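Local coordinates for PbSGBP-B lipoprotein (Prevotella bryantii B14, PDB 6D2Y) that probably binds polysaccharide at the bacterial cell surface as a lipoprotein of a polysaccharide utilization locus, and carries a bound magnesium ion, at residues Q331-G335 with W369-I373; M138-W142 with K391-V395; L164-K170 with E199-D205. All coordinates share one frame; numbering follows the deposited sequence.

Contact 1. Residues Q331-G335 with W369-I373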
loop_
_atom_site.group_PDB
_atom_site.type_symbol
_atom_site.label_atom_id
_atom_site.label_comp_id
_atom_site.label_asym_id
_atom_site.label_seq_id
_atom_site.Cartn_x
_atom_site.Cartn_y
_atom_site.Cartn_z
ATOM N N GLN A 331 6.648 17.083 2.282
ATOM C CA GLN A 331 6.804 17.123 0.834
ATOM C C GLN A 331 8.031 16.301 0.461
ATOM O O GLN A 331 9.147 16.611 0.892
ATOM C CB GLN A 331 6.922 18.563 0.332
ATOM C CG GLN A 331 5.816 19.464 0.868
ATOM C CD GLN A 331 5.567 20.692 0.014
ATOM O OE1 GLN A 331 5.950 20.741 -1.155
ATOM N NE2 GLN A 331 4.905 21.689 0.593
ATOM N N ILE A 332 7.817 15.242 -0.310
ATOM C CA ILE A 332 8.889 14.375 -0.782
ATOM C C ILE A 332 9.101 14.692 -2.256
ATOM O O ILE A 332 8.260 14.359 -3.098
ATOM C CB ILE A 332 8.553 12.896 -0.555
ATOM C CG1 ILE A 332 8.158 12.665 0.906
ATOM C CG2 ILE A 332 9.727 12.013 -0.937
ATOM C CD1 ILE A 332 7.452 11.351 1.152
ATOM N N ILE A 333 10.217 15.345 -2.577
ATOM C CA ILE A 333 10.448 15.903 -3.906
ATOM C C ILE A 333 11.635 15.195 -4.547
ATOM O O ILE A 333 12.757 15.258 -4.030
ATOM C CB ILE A 333 10.696 17.420 -3.860
ATOM C CG1 ILE A 333 9.751 18.105 -2.869
ATOM C CG2 ILE A 333 10.534 18.026 -5.243
ATOM C CD1 ILE A 333 10.428 18.529 -1.582
ATOM N N PHE A 334 11.388 14.537 -5.676
ATOM C CA PHE A 334 12.447 14.024 -6.531
ATOM C C PHE A 334 12.841 15.090 -7.544
ATOM O O PHE A 334 12.016 15.905 -7.965
ATOM C CB PHE A 334 12.003 12.753 -7.258
ATOM C CG PHE A 334 12.132 11.502 -6.434
ATOM C CD1 PHE A 334 13.371 10.918 -6.231
ATOM C CD2 PHE A 334 11.013 10.899 -5.880
ATOM C CE1 PHE A 334 13.495 9.765 -5.483
ATOM C CE2 PHE A 334 11.131 9.744 -5.130
ATOM C CZ PHE A 334 12.374 9.177 -4.930
ATOM N N GLY A 335 14.106 15.078 -7.933
ATOM C CA GLY A 335 14.613 16.099 -8.834
ATOM C C GLY A 335 15.668 15.556 -9.766
ATOM O O GLY A 335 16.404 14.622 -9.429
ATOM N N TRP A 369 5.832 21.438 -10.881
ATOM C CA TRP A 369 6.592 20.212 -10.669
ATOM C C TRP A 369 5.942 19.349 -9.592
ATOM O O TRP A 369 5.636 19.828 -8.496
ATOM C CB TRP A 369 8.035 20.531 -10.284
ATOM C CG TRP A 369 8.873 19.303 -10.129
ATOM C CD1 TRP A 369 9.467 18.851 -8.987
ATOM C CD2 TRP A 369 9.198 18.356 -11.153
ATOM N NE1 TRP A 369 10.149 17.684 -9.238
ATOM C CE2 TRP A 369 9.998 17.359 -10.560
ATOM C CE3 TRP A 369 8.894 18.256 -12.514
ATOM C CZ2 TRP A 369 10.497 16.277 -11.282
ATOM C CZ3 TRP A 369 9.390 17.182 -13.227
ATOM C CH2 TRP A 369 10.182 16.208 -12.611
ATOM N N GLY A 370 5.764 18.067 -9.900
ATOM C CA GLY A 370 5.028 17.184 -9.013
ATOM C C GLY A 370 5.886 16.635 -7.884
ATOM O O GLY A 370 7.037 16.249 -8.075
ATOM N N ARG A 371 5.299 16.606 -6.690
ATOM C CA ARG A 371 5.927 15.979 -5.539
ATOM C C ARG A 371 4.836 15.426 -4.637
ATOM O O ARG A 371 3.702 15.912 -4.641
ATOM C CB ARG A 371 6.828 16.959 -4.773
ATOM C CG ARG A 371 6.139 17.751 -3.671
ATOM C CD ARG A 371 5.242 18.846 -4.231
ATOM N NE ARG A 371 5.899 19.627 -5.276
ATOM C CZ ARG A 371 6.702 20.661 -5.044
ATOM N NH1 ARG A 371 6.956 21.042 -3.800
ATOM N NH2 ARG A 371 7.254 21.314 -6.059
ATOM N N ALA A 372 5.185 14.392 -3.878
ATOM C CA ALA A 372 4.243 13.792 -2.945
ATOM C C ALA A 372 4.213 14.583 -1.646
ATOM O O ALA A 372 5.245 15.062 -1.169
ATOM C CB ALA A 372 4.616 12.339 -2.663
ATOM N N ILE A 373 3.019 14.728 -1.081
ATOM C CA ILE A 373 2.819 15.447 0.171
ATOM C C ILE A 373 2.095 14.514 1.134
ATOM O O ILE A 373 0.904 14.225 0.955
ATOM C CB ILE A 373 2.047 16.758 -0.029
ATOM C CG1 ILE A 373 2.576 17.501 -1.259
ATOM C CG2 ILE A 373 2.161 17.627 1.206
ATOM C CD1 ILE A 373 2.158 18.960 -1.335
HETATM O O HOH W 1 9.213 14.908 -7.425
#
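At the edge of a four-stranded antiparallel sheet in the probable glycan-binding domain, Ile332 of strand 330-335 pairs with Ala372 of the outermost strand 372-374. Ile332 N reaches Ala372 O at 2.7 Å, and Ala372 N returns a longer bond of 3.2 Å to Ile332 O. Gln331 and Ile373 form the adjoining non-hydrogen-bonded pair, and their side chains run alongside each other on one face, with Ile373 CD1 beside the amide carbon of Gln331. On the face with Gln331, Arg371 NH1 donates to Gln331 OE1 over 2.8 Å, the oxygen lying close to the guanidinium plane although the amide is turned 63° from it. Arg371 gets there by folding: CG sits between its own backbone N and carbonyl carbon (chi1 90°), and further bends at chi2 and chi3 bring the guanidinium back over Ile333 CG1. The same group grips its own segment side-on, NE and NH2 both donating to Trp369 O from one face of that carbonyl, while NH2 also bonds Phe363 O.

This short edge strand belongs to one sheet of the beta sandwich, and on its other face Ile332 and Ala372 pack against Ile397 of strand 393-398. Toward Trp369 the direct backbone pairing gives way to other links. A water accepts from Phe334 N and donates to Gly370 O. The indole, its CG anti to the backbone N (chi1 -177°), directs NE1 to Phe334 O at 2.9 Å, with the oxygen almost in the ring plane. Ile333 CG2 meets the same ring at its edge, 4.0 Å from Trp369 CD1. Phe415 meets the indole at a steep angle, and a bound glycerol, probably from the crystallisation liquor, lies about 4 Å from the Trp369 side chain.

Contact 2. Residues M138-W142 with K391-V395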
loop_
_atom_site.group_PDB
_atom_site.type_symbol
_atom_site.label_atom_id
_atom_site.label_comp_id
_atom_site.label_asym_id
_atom_site.label_seq_id
_atom_site.Cartn_x
_atom_site.Cartn_y
_atom_site.Cartn_z
HETATM N N MSE A 138 1.585 -3.985 4.965
HETATM C CA MSE A 138 2.024 -4.699 6.149
HETATM C C MSE A 138 2.407 -3.621 7.158
HETATM O O MSE A 138 2.943 -2.580 6.773
HETATM C CB MSE A 138 3.203 -5.624 5.833
HETATM C CG MSE A 138 3.335 -6.804 6.769
HETATM SE SE MSE A 138 5.151 -7.477 6.908
HETATM C CE MSE A 138 5.061 -9.017 5.776
ATOM N N SER A 139 2.116 -3.856 8.440
ATOM C CA SER A 139 2.335 -2.823 9.451
ATOM C C SER A 139 3.799 -2.404 9.504
ATOM O O SER A 139 4.121 -1.212 9.467
ATOM C CB SER A 139 1.871 -3.321 10.818
ATOM O OG SER A 139 2.623 -4.449 11.229
ATOM N N ASN A 140 4.702 -3.378 9.597
ATOM C CA ASN A 140 6.139 -3.111 9.574
ATOM C C ASN A 140 6.772 -4.231 8.759
ATOM O O ASN A 140 6.923 -5.352 9.250
ATOM C CB ASN A 140 6.719 -3.061 10.982
ATOM C CG ASN A 140 8.226 -2.824 10.999
ATOM O OD1 ASN A 140 8.869 -2.712 9.956
ATOM N ND2 ASN A 140 8.791 -2.738 12.197
ATOM N N GLU A 141 7.145 -3.926 7.520
ATOM C CA GLU A 141 7.823 -4.920 6.702
ATOM C C GLU A 141 9.175 -5.321 7.283
ATOM O O GLU A 141 9.734 -6.341 6.863
ATOM C CB GLU A 141 7.995 -4.390 5.282
ATOM C CG GLU A 141 6.668 -4.034 4.644
ATOM C CD GLU A 141 6.809 -3.477 3.246
ATOM O OE1 GLU A 141 7.942 -3.460 2.718
ATOM O OE2 GLU A 141 5.787 -3.049 2.674
ATOM N N TRP A 142 9.719 -4.540 8.227
ATOM C CA TRP A 142 10.970 -4.863 8.905
ATOM C C TRP A 142 10.756 -5.204 10.379
ATOM O O TRP A 142 11.581 -4.873 11.232
ATOM C CB TRP A 142 11.961 -3.715 8.736
ATOM C CG TRP A 142 12.615 -3.689 7.372
ATOM C CD1 TRP A 142 11.986 -3.644 6.162
ATOM C CD2 TRP A 142 14.020 -3.717 7.090
ATOM N NE1 TRP A 142 12.910 -3.629 5.144
ATOM C CE2 TRP A 142 14.167 -3.675 5.688
ATOM C CE3 TRP A 142 15.167 -3.767 7.886
ATOM C CZ2 TRP A 142 15.413 -3.683 5.070
ATOM C CZ3 TRP A 142 16.395 -3.777 7.274
ATOM C CH2 TRP A 142 16.513 -3.735 5.879
ATOM N N LYS A 391 6.667 2.729 17.671
ATOM C CA LYS A 391 6.967 1.575 16.838
ATOM C C LYS A 391 7.339 2.032 15.435
ATOM O O LYS A 391 6.950 3.113 14.983
ATOM C CB LYS A 391 5.783 0.602 16.765
ATOM C CG LYS A 391 5.445 -0.086 18.080
ATOM C CD LYS A 391 4.366 0.671 18.828
ATOM C CE LYS A 391 3.879 -0.094 20.047
ATOM N NZ LYS A 391 2.781 0.638 20.741
ATOM N N TRP A 392 8.107 1.190 14.751
ATOM C CA TRP A 392 8.427 1.421 13.352
ATOM C C TRP A 392 7.289 0.906 12.480
ATOM O O TRP A 392 6.838 -0.232 12.642
ATOM C CB TRP A 392 9.736 0.726 12.980
ATOM C CG TRP A 392 10.958 1.350 13.584
ATOM C CD1 TRP A 392 11.562 1.006 14.760
ATOM C CD2 TRP A 392 11.732 2.425 13.037
ATOM N NE1 TRP A 392 12.663 1.798 14.977
ATOM C CE2 TRP A 392 12.788 2.679 13.935
ATOM C CE3 TRP A 392 11.634 3.196 11.875
ATOM C CZ2 TRP A 392 13.741 3.672 13.706
ATOM C CZ3 TRP A 392 12.579 4.183 11.650
ATOM C CH2 TRP A 392 13.618 4.411 12.563
ATOM N N VAL A 393 6.821 1.749 11.563
ATOM C CA VAL A 393 5.765 1.390 10.627
ATOM C C VAL A 393 6.251 1.675 9.213
ATOM O O VAL A 393 7.052 2.586 8.981
ATOM C CB VAL A 393 4.450 2.151 10.915
ATOM C CG1 VAL A 393 3.904 1.775 12.290
ATOM C CG2 VAL A 393 4.666 3.654 10.813
ATOM N N THR A 394 5.769 0.877 8.262
ATOM C CA THR A 394 6.130 1.034 6.860
ATOM C C THR A 394 5.148 1.967 6.166
ATOM O O THR A 394 3.932 1.755 6.223
ATOM C CB THR A 394 6.164 -0.321 6.151
ATOM O OG1 THR A 394 7.061 -1.202 6.845
ATOM C CG2 THR A 394 6.611 -0.160 4.699
ATOM N N VAL A 395 5.679 2.995 5.511
ATOM C CA VAL A 395 4.885 3.983 4.792
ATOM C C VAL A 395 5.067 3.748 3.299
ATOM O O VAL A 395 6.198 3.613 2.818
ATOM C CB VAL A 395 5.291 5.413 5.182
ATOM C CG1 VAL A 395 4.577 6.433 4.308
ATOM C CG2 VAL A 395 4.998 5.659 6.654
HETATM O O HOH W 2 2.321 0.001 7.597
#
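Thr394 N donates to Ser139 O at 2.9 Å, tying the loop after strand 134-138 of the IPT/TIG domain to strand 393-398 of the probable glycan-binding domain. Val393 CA adds a CA-H...O contact to the same oxygen. Two residues further along the loop, Glu141 N gives a nearly straight bond of 2.8 Å (161°) to Thr394 OG1. That hydroxyl lies beside its own backbone N, anti to the carbonyl carbon (chi1 -56°), which faces it to the loop; it also hydrogen-bonds Glu316 OE2.

Asn140 turns its amide oxygen back on its own chain: OD1 accepts from Trp142 N at 2.7 Å, closing an Asx turn, with the donor well above the carbonyl plane. Asn140 ND2 comes within 3.2 Å of Trp392 O, but at too poor an angle for a hydrogen bond. The Glu141 side chain crosses Thr394 at about a right angle and lays its carboxylate against the methyl, OE2 lying 3.6 Å from Thr394 CG2. Its two oxygens are taken by salt bridges, OE1 to Arg455 and OE2 to Lys314. A water between the backbones lies within hydrogen-bonding distance of Met138 O and Thr394 O.

With both carboxylate oxygens paired to cations, the negative charge of Glu141 is probably well compensated at this domain boundary, where the two segments meet mainly through polar bonds and no apolar side-chain pair stands out.

Contact 3. Residues L164-K170 with E199-D205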
loop_
_atom_site.group_PDB
_atom_site.type_symbol
_atom_site.label_atom_id
_atom_site.label_comp_id
_atom_site.label_asym_id
_atom_site.label_seq_id
_atom_site.Cartn_x
_atom_site.Cartn_y
_atom_site.Cartn_z
ATOM N N LEU A 164 -7.248 -20.122 5.940
ATOM C CA LEU A 164 -6.347 -19.165 5.314
ATOM C C LEU A 164 -4.927 -19.426 5.790
ATOM O O LEU A 164 -4.695 -19.744 6.959
ATOM C CB LEU A 164 -6.776 -17.728 5.634
ATOM C CG LEU A 164 -6.027 -16.516 5.051
ATOM C CD1 LEU A 164 -6.932 -15.293 5.073
ATOM C CD2 LEU A 164 -4.726 -16.191 5.789
ATOM N N GLU A 165 -3.972 -19.301 4.874
ATOM C CA GLU A 165 -2.576 -19.539 5.200
ATOM C C GLU A 165 -1.716 -18.435 4.609
ATOM O O GLU A 165 -2.059 -17.829 3.590
ATOM C CB GLU A 165 -2.104 -20.903 4.686
ATOM C CG GLU A 165 -2.859 -22.075 5.284
ATOM C CD GLU A 165 -2.246 -23.405 4.910
ATOM O OE1 GLU A 165 -2.170 -23.704 3.700
ATOM O OE2 GLU A 165 -1.836 -24.148 5.828
ATOM N N ILE A 166 -0.598 -18.176 5.275
ATOM C CA ILE A 166 0.419 -17.244 4.806
ATOM C C ILE A 166 1.653 -18.071 4.481
ATOM O O ILE A 166 2.238 -18.703 5.368
ATOM C CB ILE A 166 0.731 -16.162 5.848
ATOM C CG1 ILE A 166 -0.525 -15.341 6.158
ATOM C CG2 ILE A 166 1.864 -15.273 5.364
ATOM C CD1 ILE A 166 -0.233 -13.974 6.753
ATOM N N LYS A 167 2.038 -18.092 3.209
ATOM C CA LYS A 167 3.193 -18.850 2.749
ATOM C C LYS A 167 4.267 -17.878 2.280
ATOM O O LYS A 167 4.015 -17.042 1.405
ATOM C CB LYS A 167 2.810 -19.812 1.625
ATOM C CG LYS A 167 1.880 -20.941 2.051
ATOM C CD LYS A 167 2.310 -22.265 1.433
ATOM C CE LYS A 167 1.161 -23.265 1.396
ATOM N NZ LYS A 167 0.908 -23.880 2.731
ATOM N N VAL A 168 5.457 -17.991 2.861
ATOM C CA VAL A 168 6.598 -17.164 2.494
ATOM C C VAL A 168 7.559 -18.029 1.694
ATOM O O VAL A 168 8.107 -19.009 2.214
ATOM C CB VAL A 168 7.287 -16.563 3.727
ATOM C CG1 VAL A 168 8.501 -15.746 3.308
ATOM C CG2 VAL A 168 6.305 -15.709 4.505
ATOM N N GLY A 169 7.756 -17.671 0.429
ATOM C CA GLY A 169 8.614 -18.444 -0.443
ATOM C C GLY A 169 7.967 -19.729 -0.911
ATOM O O GLY A 169 6.785 -19.749 -1.266
ATOM N N LYS A 170 8.734 -20.815 -0.903
ATOM C CA LYS A 170 8.294 -22.088 -1.452
ATOM C C LYS A 170 8.278 -23.233 -0.446
ATOM O O LYS A 170 7.588 -24.228 -0.688
ATOM C CB LYS A 170 9.170 -22.493 -2.657
ATOM C CG LYS A 170 10.672 -22.777 -2.373
ATOM C CD LYS A 170 11.430 -21.566 -1.828
ATOM C CE LYS A 170 12.893 -21.866 -1.579
ATOM N NZ LYS A 170 13.497 -20.768 -0.763
ATOM N N GLU A 199 11.723 -12.795 0.215
ATOM C CA GLU A 199 11.006 -13.791 -0.564
ATOM C C GLU A 199 9.544 -13.385 -0.683
ATOM O O GLU A 199 9.031 -12.581 0.102
ATOM C CB GLU A 199 11.125 -15.188 0.059
ATOM C CG GLU A 199 12.545 -15.731 0.073
ATOM C CD GLU A 199 12.659 -17.074 -0.618
ATOM O OE1 GLU A 199 12.660 -18.108 0.085
ATOM O OE2 GLU A 199 12.747 -17.094 -1.864
ATOM N N ASP A 200 8.877 -13.955 -1.682
ATOM C CA ASP A 200 7.495 -13.594 -1.958
ATOM C C ASP A 200 6.571 -14.102 -0.858
ATOM O O ASP A 200 6.741 -15.208 -0.337
ATOM C CB ASP A 200 7.065 -14.151 -3.314
ATOM C CG ASP A 200 8.032 -13.789 -4.427
ATOM O OD1 ASP A 200 9.012 -14.536 -4.634
ATOM O OD2 ASP A 200 7.817 -12.751 -5.089
ATOM N N ILE A 201 5.589 -13.277 -0.504
ATOM C CA ILE A 201 4.603 -13.597 0.519
ATOM C C ILE A 201 3.256 -13.775 -0.161
ATOM O O ILE A 201 2.802 -12.890 -0.897
ATOM C CB ILE A 201 4.538 -12.503 1.596
ATOM C CG1 ILE A 201 5.890 -12.387 2.297
ATOM C CG2 ILE A 201 3.438 -12.803 2.599
ATOM C CD1 ILE A 201 5.946 -11.282 3.300
ATOM N N VAL A 202 2.618 -14.916 0.084
ATOM C CA VAL A 202 1.360 -15.274 -0.556
ATOM C C VAL A 202 0.323 -15.542 0.526
ATOM O O VAL A 202 0.563 -16.339 1.440
ATOM C CB VAL A 202 1.523 -16.500 -1.474
ATOM C CG1 VAL A 202 0.185 -16.897 -2.077
ATOM C CG2 VAL A 202 2.545 -16.211 -2.566
ATOM N N VAL A 203 -0.818 -14.868 0.426
ATOM C CA VAL A 203 -1.963 -15.107 1.294
ATOM C C VAL A 203 -2.969 -15.939 0.511
ATOM O O VAL A 203 -3.459 -15.505 -0.539
ATOM C CB VAL A 203 -2.592 -13.792 1.778
ATOM C CG1 VAL A 203 -3.840 -14.078 2.604
ATOM C CG2 VAL A 203 -1.586 -12.993 2.585
ATOM N N SER A 204 -3.275 -17.130 1.015
ATOM C CA SER A 204 -4.134 -18.073 0.313
ATOM C C SER A 204 -5.294 -18.488 1.200
ATOM O O SER A 204 -5.131 -18.660 2.412
ATOM C CB SER A 204 -3.349 -19.316 -0.123
ATOM O OG SER A 204 -2.769 -19.971 0.991
ATOM N N ASP A 205 -6.464 -18.645 0.590
ATOM C CA ASP A 205 -7.631 -19.184 1.278
ATOM C C ASP A 205 -8.426 -20.014 0.274
ATOM O O ASP A 205 -7.895 -20.426 -0.763
ATOM C CB ASP A 205 -8.451 -18.052 1.929
ATOM C CG ASP A 205 -9.010 -17.063 0.920
ATOM O OD1 ASP A 205 -8.823 -17.259 -0.299
ATOM O OD2 ASP A 205 -9.644 -16.078 1.355
#
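Ile166, Val168, Ile201 and Val203 share one face of an antiparallel strand pair, and their branches meet in different ways. Val168 and Ile201 run alongside each other in the same direction, with Val168 CG2 4.0 Å from Ile201 CG1. Ile166 instead meets Ile201 aslant: the CG2 methyls touch at 4.0 Å, each set anti to its own backbone N, while each CG1 branch lies beside that nitrogen, anti to the carbonyl carbon. Just before strand 165-168, Leu164 slants across Val203 and puts CD2 3.9 Å from Val203 CG1.

These residues sit in or beside the central strands, 165-168 and 200-205, of a four-stranded antiparallel sheet in the IPT/TIG domain, an immunoglobulin-like beta sandwich of the E-set type. Their apolar face looks into the sandwich, where Val203 packs on Val135 of strand 134-138 in the facing sheet. The strand directions are 162° apart. Glu165 pairs with Ser204 and Lys167 with Val202 through two backbone bonds each, and Gly169 N carries the ladder on to Asp200 O at 2.8 Å.

The opposite face is more polar. Ser204 OG, standing between its backbone N and carbonyl carbon (chi1 59°), makes a weak 3.4 Å bond to Glu165 O, which already accepts from Ser204 N. Along the neighbouring strand Lys167 NZ forms a salt bridge with Glu165 OE1 at 3.2 Å, arriving from above the carboxylate plane, and bonds Thr173 OG1 as well. Where the chain turns away at Gly169, whose phi is positive, the extended end of Lys170 slants across Glu199, and its NZ reaches the syn lone pair of Glu199 OE1 at 2.9 Å in a second salt bridge.

Overall arrangement
Contacts 2 and 3 meet directly: the terminal methyl CE of selenomethionine Met138, at the end of strand 134-138 just before the loop of contact 2, packs 3.5 Å from Ile201 CD1 on the apolar face of contact 3. Contact 2 itself runs from the IPT/TIG domain, which holds contact 3, to the probable glycan-binding domain. Contact 1 belongs to that second domain, its centre about 22 Å from that of contact 2, and strand 372-374 is followed in sequence by strand 393-398. Contacts 1 and 3 lie on opposite sides of the chain's centre, about 34 Å apart between centres. The magnesium site is nearest contact 2, with the Trp142 side chain about 6 Å from the ion.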